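Long-range contacts in type IV pilus biogenesis protein PilB (Streptococcus sanguinis, PDB 7B7P), which serves as a minor pilin of type IV pili with a direct role in adhesion, carrying a metal-binding von Willebrand factor A-like module: residues K198-I209 with E402-K413; N316-T324 with N346-K357. All blocks are in the same frame, centred on the assembly; numbering follows the deposited sequence.

Both contacts lie in the von Willebrand factor A-like module, but they share no element: contact 1 pairs helix 191-209 with helix 402-424, whereas contact 2 lays the loop between strands 311-314 and 332-335 along helix 341-358. Their centres are 29 Å apart and their nearest atoms about 16 Å, and along the chain contact 2 is nested within the loop that contact 1 closes. Each is partly buried. Contact 1 has an apolar middle, M202 against F409, with charged lysines toward its two ends. Contact 2, farther from the chain centre, combines tyrosine packing with side-chain donors that bond to loop carbonyl oxygens.

Contact 1 of 2, residues K198-I209 with E402-K413; sequences KSVIMIKDLAEI and EEALQKTFSDIK
M202 crosses F409 at about a right angle and supplies the apolar middle of this helix pair. Its CB lies over one face of the ring, 4.2 Å from the F409 centroid and 27° off the normal, a CH-pi contact. With CG anti to the backbone N (chi1 162°) and a bend at chi2, the chain carries SD to an oblique Met-aromatic position, and CE runs on to I412 CG2 at 3.7 Å. L405 CD1 lies over a ring face, offset toward the rim.

At one end K198 sits as a knob among E402, E403, L405 and Q406. Its CB meets L405 CD2 at 3.8 Å; the bend at chi2 leads NZ to within 2.5 Å of Q406 OE1, a hydrogen bond modelled so short that its exact length is doubtful. NZ also makes a salt bridge with E402 OE1 at 3.4 Å, weak as a hydrogen bond, and a longer one with E403 OE1.

Toward the other end K413 fits among D205, L206, E208 and I209. D205 crosses it likewise, OD2 resting 3.3 Å from K413 CD, while K413 NZ stays 4.3 Å from D205 OD1, beyond salt-bridge range.

The axes approach to 9.6 Å at -21°, nearly parallel. F409 touches strand 364-370 and M202 strand 162-169, characteristic of helices packed on the central sheet of a von Willebrand factor A-like domain.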
loop_
_atom_site.group_PDB
_atom_site.type_symbol
_atom_site.label_atom_id
_atom_site.label_comp_id
_atom_site.label_asym_id
_atom_site.label_seq_id
_atom_site.Cartn_x
_atom_site.Cartn_y
_atom_site.Cartn_z
ATOM N N LYS A 198 -8.153 -17.557 -4.802
ATOM C CA LYS A 198 -7.019 -16.763 -4.330
ATOM C C LYS A 198 -7.449 -15.475 -3.638
ATOM O O LYS A 198 -6.689 -14.934 -2.819
ATOM C CB LYS A 198 -6.071 -16.437 -5.489
ATOM C CG LYS A 198 -5.322 -17.634 -6.048
ATOM C CD LYS A 198 -4.646 -18.439 -4.938
ATOM C CE LYS A 198 -3.771 -19.551 -5.505
ATOM N NZ LYS A 198 -3.356 -20.510 -4.428
ATOM N N SER A 199 -8.638 -14.959 -3.937
ATOM C CA SER A 199 -9.074 -13.767 -3.224
ATOM C C SER A 199 -9.744 -14.102 -1.891
ATOM O O SER A 199 -9.667 -13.295 -0.954
ATOM C CB SER A 199 -9.986 -12.909 -4.118
ATOM O OG SER A 199 -11.186 -13.570 -4.463
ATOM N N VAL A 200 -10.351 -15.286 -1.769
ATOM C CA VAL A 200 -10.739 -15.792 -0.449
ATOM C C VAL A 200 -9.529 -15.819 0.484
ATOM O O VAL A 200 -9.583 -15.325 1.617
ATOM C CB VAL A 200 -11.393 -17.181 -0.572
ATOM C CG1 VAL A 200 -11.649 -17.783 0.817
ATOM C CG2 VAL A 200 -12.698 -17.090 -1.340
ATOM N N ILE A 201 -8.404 -16.369 0.005
ATOM C CA ILE A 201 -7.159 -16.352 0.779
ATOM C C ILE A 201 -6.764 -14.922 1.135
ATOM O O ILE A 201 -6.368 -14.631 2.273
ATOM C CB ILE A 201 -6.039 -17.071 0.003
ATOM C CG1 ILE A 201 -6.372 -18.557 -0.172
ATOM C CG2 ILE A 201 -4.686 -16.898 0.691
ATOM C CD1 ILE A 201 -5.215 -19.375 -0.692
ATOM N N MET A 202 -6.867 -14.002 0.166
ATOM C CA MET A 202 -6.431 -12.624 0.394
ATOM C C MET A 202 -7.272 -11.947 1.474
ATOM O O MET A 202 -6.757 -11.137 2.256
ATOM C CB MET A 202 -6.484 -11.840 -0.929
ATOM C CG MET A 202 -6.487 -10.336 -0.811
ATOM S SD MET A 202 -5.004 -9.677 -0.021
ATOM C CE MET A 202 -4.633 -8.274 -1.086
ATOM N N ILE A 203 -8.564 -12.287 1.543
ATOM C CA ILE A 203 -9.443 -11.723 2.568
ATOM C C ILE A 203 -9.013 -12.182 3.964
ATOM O O ILE A 203 -8.873 -11.373 4.890
ATOM C CB ILE A 203 -10.908 -12.104 2.284
ATOM C CG1 ILE A 203 -11.470 -11.303 1.106
ATOM C CG2 ILE A 203 -11.761 -11.908 3.543
ATOM C CD1 ILE A 203 -11.358 -9.805 1.255
ATOM N N LYS A 204 -8.814 -13.494 4.142
ATOM C CA LYS A 204 -8.364 -13.990 5.439
ATOM C C LYS A 204 -7.031 -13.367 5.830
ATOM O O LYS A 204 -6.800 -13.057 7.005
ATOM C CB LYS A 204 -8.265 -15.511 5.417
ATOM C CG LYS A 204 -9.603 -16.211 5.197
ATOM C CD LYS A 204 -9.410 -17.600 4.579
ATOM C CE LYS A 204 -10.457 -18.584 5.088
ATOM N NZ LYS A 204 -10.853 -19.564 4.038
ATOM N N ASP A 205 -6.152 -13.134 4.849
ATOM C CA ASP A 205 -4.889 -12.472 5.148
ATOM C C ASP A 205 -5.099 -11.014 5.556
ATOM O O ASP A 205 -4.445 -10.530 6.487
ATOM C CB ASP A 205 -3.946 -12.581 3.947
ATOM C CG ASP A 205 -2.489 -12.454 4.342
ATOM O OD1 ASP A 205 -2.191 -12.648 5.548
ATOM O OD2 ASP A 205 -1.642 -12.165 3.461
ATOM N N LEU A 206 -6.002 -10.294 4.871
ATOM C CA LEU A 206 -6.302 -8.915 5.266
ATOM C C LEU A 206 -6.916 -8.859 6.660
ATOM O O LEU A 206 -6.634 -7.930 7.428
ATOM C CB LEU A 206 -7.246 -8.257 4.262
ATOM C CG LEU A 206 -6.691 -7.792 2.913
ATOM C CD1 LEU A 206 -7.811 -7.158 2.122
ATOM C CD2 LEU A 206 -5.528 -6.837 3.071
ATOM N N ALA A 207 -7.760 -9.844 7.001
ATOM C CA ALA A 207 -8.401 -9.881 8.315
ATOM C C ALA A 207 -7.398 -9.672 9.447
ATOM O O ALA A 207 -7.673 -8.935 10.403
ATOM C CB ALA A 207 -9.144 -11.206 8.496
ATOM N N GLU A 208 -6.204 -10.259 9.323
ATOM C CA GLU A 208 -5.223 -10.222 10.407
ATOM C C GLU A 208 -4.811 -8.799 10.765
ATOM O O GLU A 208 -4.527 -8.506 11.933
ATOM C CB GLU A 208 -4.002 -11.046 10.019
ATOM C CG GLU A 208 -4.260 -12.532 9.965
ATOM C CD GLU A 208 -3.089 -13.282 9.370
ATOM O OE1 GLU A 208 -3.264 -14.472 9.012
ATOM O OE2 GLU A 208 -1.995 -12.673 9.254
ATOM N N ILE A 209 -4.762 -7.900 9.780
ATOM C CA ILE A 209 -4.429 -6.507 10.070
ATOM C C ILE A 209 -5.411 -5.903 11.071
ATOM O O ILE A 209 -5.037 -5.032 11.870
ATOM C CB ILE A 209 -4.384 -5.686 8.764
ATOM C CG1 ILE A 209 -3.614 -6.441 7.675
ATOM C CG2 ILE A 209 -3.751 -4.333 9.006
ATOM C CD1 ILE A 209 -3.294 -5.605 6.453
ATOM N N GLU A 402 -0.951 -19.325 -11.217
ATOM C CA GLU A 402 -1.759 -19.399 -10.004
ATOM C C GLU A 402 -1.001 -18.906 -8.774
ATOM O O GLU A 402 -1.610 -18.327 -7.865
ATOM C CB GLU A 402 -2.251 -20.839 -9.792
ATOM C CG GLU A 402 -3.332 -20.949 -8.747
ATOM C CD GLU A 402 -3.393 -22.301 -8.042
ATOM O OE1 GLU A 402 -2.632 -22.502 -7.060
ATOM O OE2 GLU A 402 -4.226 -23.150 -8.450
ATOM N N GLU A 403 0.316 -19.115 -8.718
ATOM C CA GLU A 403 1.056 -18.741 -7.520
ATOM C C GLU A 403 1.616 -17.331 -7.595
ATOM O O GLU A 403 1.850 -16.703 -6.551
ATOM C CB GLU A 403 2.182 -19.748 -7.249
ATOM C CG GLU A 403 1.804 -20.718 -6.132
ATOM C CD GLU A 403 0.728 -21.726 -6.562
ATOM O OE1 GLU A 403 -0.268 -21.890 -5.799
ATOM O OE2 GLU A 403 0.895 -22.360 -7.642
ATOM N N ALA A 404 1.826 -16.813 -8.802
ATOM C CA ALA A 404 2.081 -15.386 -8.933
ATOM C C ALA A 404 0.923 -14.583 -8.340
ATOM O O ALA A 404 1.132 -13.629 -7.582
ATOM C CB ALA A 404 2.311 -15.038 -10.402
ATOM N N LEU A 405 -0.309 -14.990 -8.633
ATOM C CA LEU A 405 -1.454 -14.263 -8.099
ATOM C C LEU A 405 -1.458 -14.289 -6.573
ATOM O O LEU A 405 -1.576 -13.239 -5.923
ATOM C CB LEU A 405 -2.753 -14.826 -8.668
ATOM C CG LEU A 405 -3.959 -14.013 -8.189
ATOM C CD1 LEU A 405 -3.811 -12.496 -8.504
ATOM C CD2 LEU A 405 -5.257 -14.586 -8.734
ATOM N N GLN A 406 -1.279 -15.473 -5.976
ATOM C CA GLN A 406 -1.262 -15.550 -4.516
ATOM C C GLN A 406 -0.105 -14.745 -3.917
ATOM O O GLN A 406 -0.259 -14.097 -2.873
ATOM C CB GLN A 406 -1.205 -17.007 -4.080
ATOM C CG GLN A 406 -1.331 -17.218 -2.592
ATOM C CD GLN A 406 -1.162 -18.678 -2.217
ATOM O OE1 GLN A 406 -1.974 -19.529 -2.595
ATOM N NE2 GLN A 406 -0.090 -18.979 -1.489
ATOM N N LYS A 407 1.050 -14.733 -4.582
ATOM C CA LYS A 407 2.141 -13.897 -4.098
ATOM C C LYS A 407 1.801 -12.407 -4.208
ATOM O O LYS A 407 2.069 -11.636 -3.276
ATOM C CB LYS A 407 3.435 -14.216 -4.848
ATOM C CG LYS A 407 4.631 -13.415 -4.321
ATOM C CD LYS A 407 5.755 -13.315 -5.341
ATOM C CE LYS A 407 7.095 -12.968 -4.676
ATOM N NZ LYS A 407 8.291 -13.230 -5.555
ATOM N N THR A 408 1.226 -11.981 -5.345
ATOM C CA THR A 408 0.830 -10.581 -5.506
ATOM C C THR A 408 -0.181 -10.165 -4.441
ATOM O O THR A 408 -0.069 -9.079 -3.853
ATOM C CB THR A 408 0.241 -10.346 -6.901
ATOM O OG1 THR A 408 1.209 -10.686 -7.900
ATOM C CG2 THR A 408 -0.161 -8.883 -7.064
ATOM N N PHE A 409 -1.171 -11.019 -4.170
ATOM C CA PHE A 409 -2.118 -10.717 -3.101
ATOM C C PHE A 409 -1.402 -10.572 -1.756
ATOM O O PHE A 409 -1.606 -9.586 -1.035
ATOM C CB PHE A 409 -3.208 -11.787 -3.061
ATOM C CG PHE A 409 -4.340 -11.530 -4.029
ATOM C CD1 PHE A 409 -4.669 -10.223 -4.403
ATOM C CD2 PHE A 409 -5.088 -12.576 -4.553
ATOM C CE1 PHE A 409 -5.718 -9.976 -5.290
ATOM C CE2 PHE A 409 -6.127 -12.340 -5.425
ATOM C CZ PHE A 409 -6.445 -11.030 -5.801
ATOM N N SER A 410 -0.506 -11.514 -1.431
ATOM C CA SER A 410 0.203 -11.456 -0.151
ATOM C C SER A 410 1.047 -10.192 -0.047
ATOM O O SER A 410 1.059 -9.514 0.986
ATOM C CB SER A 410 1.078 -12.701 0.021
ATOM O OG SER A 410 2.264 -12.398 0.753
ATOM N N ASP A 411 1.762 -9.854 -1.116
ATOM C CA ASP A 411 2.552 -8.630 -1.126
ATOM C C ASP A 411 1.677 -7.397 -0.907
ATOM O O ASP A 411 2.094 -6.450 -0.229
ATOM C CB ASP A 411 3.327 -8.519 -2.444
ATOM C CG ASP A 411 4.446 -9.567 -2.566
ATOM O OD1 ASP A 411 4.990 -9.999 -1.518
ATOM O OD2 ASP A 411 4.791 -9.960 -3.706
ATOM N N ILE A 412 0.462 -7.387 -1.468
ATOM C CA ILE A 412 -0.405 -6.225 -1.291
ATOM C C ILE A 412 -0.842 -6.115 0.165
ATOM O O ILE A 412 -0.825 -5.023 0.748
ATOM C CB ILE A 412 -1.610 -6.288 -2.258
ATOM C CG1 ILE A 412 -1.148 -6.080 -3.701
ATOM C CG2 ILE A 412 -2.655 -5.237 -1.902
ATOM C CD1 ILE A 412 -2.205 -6.402 -4.734
ATOM N N LYS A 413 -1.199 -7.246 0.783
ATOM C CA LYS A 413 -1.455 -7.267 2.222
ATOM C C LYS A 413 -0.260 -6.728 3.001
ATOM O O LYS A 413 -0.400 -5.824 3.833
ATOM C CB LYS A 413 -1.792 -8.687 2.676
ATOM C CG LYS A 413 -2.113 -8.836 4.170
ATOM C CD LYS A 413 -0.906 -9.312 4.995
ATOM C CE LYS A 413 -1.252 -9.457 6.468
ATOM N NZ LYS A 413 -0.041 -9.330 7.324
#

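Contact 2 of 2, residues N316-T324 with N346-K357; sequences NPIYDLSPT and NSIAYAGEVSKK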
loop_
_atom_site.group_PDB
_atom_site.type_symbol
_atom_site.label_atom_id
_atom_site.label_comp_id
_atom_site.label_asym_id
_atom_site.label_seq_id
_atom_site.Cartn_x
_atom_site.Cartn_y
_atom_site.Cartn_z
ATOM N N ASN A 316 -15.895 11.936 -30.885
ATOM C CA ASN A 316 -15.544 12.798 -29.755
ATOM C C ASN A 316 -16.151 12.203 -28.492
ATOM O O ASN A 316 -17.320 12.458 -28.172
ATOM C CB ASN A 316 -16.029 14.235 -29.965
ATOM C CG ASN A 316 -15.936 15.087 -28.670
ATOM O OD1 ASN A 316 -16.919 15.719 -28.248
ATOM N ND2 ASN A 316 -14.751 15.091 -28.038
ATOM N N PRO A 317 -15.413 11.397 -27.746
ATOM C CA PRO A 317 -15.974 10.854 -26.506
ATOM C C PRO A 317 -16.071 11.924 -25.436
ATOM O O PRO A 317 -15.163 12.727 -25.244
ATOM C CB PRO A 317 -14.977 9.762 -26.100
ATOM C CG PRO A 317 -14.082 9.576 -27.294
ATOM C CD PRO A 317 -14.060 10.885 -28.010
ATOM N N ILE A 318 -17.184 11.938 -24.734
ATOM C CA ILE A 318 -17.281 12.655 -23.483
ATOM C C ILE A 318 -17.557 11.578 -22.458
ATOM O O ILE A 318 -18.633 10.960 -22.463
ATOM C CB ILE A 318 -18.370 13.729 -23.513
ATOM C CG1 ILE A 318 -18.076 14.705 -24.659
ATOM C CG2 ILE A 318 -18.443 14.449 -22.195
ATOM C CD1 ILE A 318 -19.248 15.504 -25.096
ATOM N N TYR A 319 -16.567 11.301 -21.622
ATOM C CA TYR A 319 -16.675 10.161 -20.737
ATOM C C TYR A 319 -17.799 10.356 -19.733
ATOM O O TYR A 319 -18.085 11.468 -19.293
ATOM C CB TYR A 319 -15.339 9.908 -20.053
ATOM C CG TYR A 319 -14.324 9.518 -21.100
ATOM C CD1 TYR A 319 -14.538 8.413 -21.914
ATOM C CD2 TYR A 319 -13.189 10.274 -21.310
ATOM C CE1 TYR A 319 -13.635 8.071 -22.903
ATOM C CE2 TYR A 319 -12.268 9.939 -22.296
ATOM C CZ TYR A 319 -12.500 8.845 -23.083
ATOM O OH TYR A 319 -11.595 8.534 -24.054
ATOM N N ASP A 320 -18.461 9.253 -19.407
ATOM C CA ASP A 320 -19.424 9.205 -18.323
ATOM C C ASP A 320 -18.711 9.260 -16.983
ATOM O O ASP A 320 -18.337 8.224 -16.409
ATOM C CB ASP A 320 -20.264 7.928 -18.422
ATOM C CG ASP A 320 -21.407 7.894 -17.419
ATOM O OD1 ASP A 320 -21.606 8.871 -16.670
ATOM O OD2 ASP A 320 -22.093 6.861 -17.362
ATOM N N LEU A 321 -18.525 10.469 -16.484
ATOM C CA LEU A 321 -17.947 10.738 -15.178
ATOM C C LEU A 321 -18.996 11.061 -14.119
ATOM O O LEU A 321 -18.674 11.708 -13.123
ATOM C CB LEU A 321 -16.969 11.895 -15.294
ATOM C CG LEU A 321 -15.938 11.655 -16.378
ATOM C CD1 LEU A 321 -15.006 12.872 -16.431
ATOM C CD2 LEU A 321 -15.174 10.353 -16.045
ATOM N N SER A 322 -20.244 10.663 -14.318
ATOM C CA SER A 322 -21.262 11.062 -13.358
ATOM C C SER A 322 -21.129 10.259 -12.055
ATOM O O SER A 322 -20.774 9.080 -12.070
ATOM C CB SER A 322 -22.666 10.859 -13.933
ATOM O OG SER A 322 -23.620 10.891 -12.873
ATOM N N PRO A 323 -21.439 10.879 -10.911
ATOM C CA PRO A 323 -21.590 10.095 -9.684
ATOM C C PRO A 323 -22.838 9.252 -9.687
ATOM O O PRO A 323 -22.993 8.407 -8.799
ATOM C CB PRO A 323 -21.641 11.161 -8.584
ATOM C CG PRO A 323 -21.225 12.431 -9.232
ATOM C CD PRO A 323 -21.600 12.317 -10.659
ATOM N N THR A 324 -23.725 9.451 -10.663
ATOM C CA THR A 324 -24.908 8.619 -10.837
ATOM C C THR A 324 -24.510 7.427 -11.692
ATOM O O THR A 324 -24.081 7.589 -12.839
ATOM C CB THR A 324 -26.049 9.411 -11.494
ATOM O OG1 THR A 324 -26.504 10.433 -10.594
ATOM C CG2 THR A 324 -27.215 8.486 -11.835
ATOM N N ASN A 346 -9.177 5.159 -26.009
ATOM C CA ASN A 346 -10.314 5.773 -25.307
ATOM C C ASN A 346 -10.679 5.007 -24.037
ATOM O O ASN A 346 -11.136 5.601 -23.048
ATOM C CB ASN A 346 -11.550 5.860 -26.226
ATOM C CG ASN A 346 -11.402 6.915 -27.330
ATOM O OD1 ASN A 346 -10.639 7.860 -27.193
ATOM N ND2 ASN A 346 -12.136 6.750 -28.414
ATOM N N SER A 347 -10.515 3.686 -24.055
ATOM C CA SER A 347 -10.806 2.878 -22.876
ATOM C C SER A 347 -9.814 3.152 -21.752
ATOM O O SER A 347 -10.186 3.171 -20.571
ATOM C CB SER A 347 -10.806 1.401 -23.265
ATOM O OG SER A 347 -11.178 0.615 -22.154
ATOM N N ILE A 348 -8.545 3.337 -22.100
ATOM C CA ILE A 348 -7.537 3.626 -21.094
ATOM C C ILE A 348 -7.715 5.045 -20.566
ATOM O O ILE A 348 -7.559 5.298 -19.368
ATOM C CB ILE A 348 -6.134 3.393 -21.690
ATOM C CG1 ILE A 348 -5.893 1.888 -21.875
ATOM C CG2 ILE A 348 -5.041 3.999 -20.814
ATOM C CD1 ILE A 348 -4.617 1.543 -22.626
ATOM N N ALA A 349 -8.042 5.992 -21.451
ATOM C CA ALA A 349 -8.220 7.379 -21.028
ATOM C C ALA A 349 -9.430 7.535 -20.121
ATOM O O ALA A 349 -9.417 8.372 -19.211
ATOM C CB ALA A 349 -8.362 8.304 -22.246
ATOM N N TYR A 350 -10.479 6.747 -20.353
ATOM C CA TYR A 350 -11.644 6.769 -19.470
ATOM C C TYR A 350 -11.229 6.502 -18.034
ATOM O O TYR A 350 -11.653 7.197 -17.107
ATOM C CB TYR A 350 -12.667 5.729 -19.943
ATOM C CG TYR A 350 -13.955 5.672 -19.139
ATOM C CD1 TYR A 350 -14.467 6.806 -18.552
ATOM C CD2 TYR A 350 -14.687 4.483 -19.015
ATOM C CE1 TYR A 350 -15.627 6.787 -17.845
ATOM C CE2 TYR A 350 -15.871 4.450 -18.321
ATOM C CZ TYR A 350 -16.342 5.622 -17.740
ATOM O OH TYR A 350 -17.516 5.638 -17.025
ATOM N N ALA A 351 -10.385 5.488 -17.837
ATOM C CA ALA A 351 -9.930 5.146 -16.497
ATOM C C ALA A 351 -9.106 6.280 -15.892
ATOM O O ALA A 351 -9.167 6.533 -14.685
ATOM C CB ALA A 351 -9.131 3.843 -16.558
ATOM N N GLY A 352 -8.331 6.980 -16.712
ATOM C CA GLY A 352 -7.609 8.127 -16.201
ATOM C C GLY A 352 -8.536 9.272 -15.826
ATOM O O GLY A 352 -8.346 9.925 -14.796
ATOM N N GLU A 353 -9.560 9.532 -16.647
ATOM C CA GLU A 353 -10.507 10.589 -16.278
ATOM C C GLU A 353 -11.238 10.231 -14.993
ATOM O O GLU A 353 -11.420 11.086 -14.124
ATOM C CB GLU A 353 -11.517 10.857 -17.396
ATOM C CG GLU A 353 -10.925 11.494 -18.610
ATOM C CD GLU A 353 -10.059 12.713 -18.273
ATOM O OE1 GLU A 353 -10.589 13.684 -17.699
ATOM O OE2 GLU A 353 -8.843 12.694 -18.569
ATOM N N VAL A 354 -11.621 8.957 -14.833
ATOM C CA VAL A 354 -12.287 8.539 -13.602
ATOM C C VAL A 354 -11.376 8.760 -12.401
ATOM O O VAL A 354 -11.803 9.272 -11.359
ATOM C CB VAL A 354 -12.737 7.070 -13.705
ATOM C CG1 VAL A 354 -13.063 6.533 -12.326
ATOM C CG2 VAL A 354 -13.935 6.935 -14.650
ATOM N N SER A 355 -10.098 8.413 -12.543
ATOM C CA SER A 355 -9.159 8.550 -11.433
ATOM C C SER A 355 -8.999 10.006 -11.012
ATOM O O SER A 355 -8.944 10.313 -9.816
ATOM C CB SER A 355 -7.798 7.962 -11.822
ATOM O OG SER A 355 -6.931 7.963 -10.695
ATOM N N LYS A 356 -8.923 10.914 -11.976
ATOM C CA LYS A 356 -8.788 12.328 -11.630
ATOM C C LYS A 356 -10.018 12.850 -10.894
ATOM O O LYS A 356 -9.903 13.663 -9.978
ATOM C CB LYS A 356 -8.527 13.147 -12.888
ATOM C CG LYS A 356 -7.077 13.124 -13.322
ATOM C CD LYS A 356 -6.955 13.062 -14.819
ATOM C CE LYS A 356 -7.306 14.375 -15.443
ATOM N NZ LYS A 356 -6.595 14.495 -16.761
ATOM N N LYS A 357 -11.204 12.388 -11.261
ATOM C CA LYS A 357 -12.390 12.911 -10.603
ATOM C C LYS A 357 -12.655 12.254 -9.248
ATOM O O LYS A 357 -13.063 12.941 -8.305
ATOM C CB LYS A 357 -13.608 12.746 -11.504
ATOM C CG LYS A 357 -14.862 13.338 -10.894
ATOM C CD LYS A 357 -15.983 13.470 -11.891
ATOM C CE LYS A 357 -17.158 14.264 -11.285
ATOM N NZ LYS A 357 -18.190 14.485 -12.325
#
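Y319 lies against Y350 of helix 341-358; its CB meets Y350 CD1 at 3.6 Å. With CG anti to the carbonyl carbon (chi1 -65°), the ring spreads over the helix backbone: Y350 CA stands 4.0 Å from the Y319 centroid, 4° off the normal, a CH-pi contact. On the ring, CD1 touches Y350 CB and CD2 meets E353 CG at 3.7 Å. CE1 and CZ approach N346 O, and the terminal OH is 3.1 Å from N346 O and also near A349 CB. The two tyrosine rings are near parallel, at 23°, but slid apart so that they barely overlap.

Y350 extends the other way, donating its OH to D320 O at 2.8 Å, with that oxygen at the ring edge and in its plane. Farther along, the extended K357 chain brings NZ to L321 O at 2.9 Å, from above the carbonyl plane, while L321 CD2 packs on V354 CG2 at 3.9 Å.

An Asx turn at D320, whose carboxylate also salt-bridges R331, shapes the loop. The D320 backbone hydrogen-bonds to L291 of strand 289-291, and Y350 and V354 touch R263 of helix 258-270. The loop thus packs where helix 341-358 adjoins both elements.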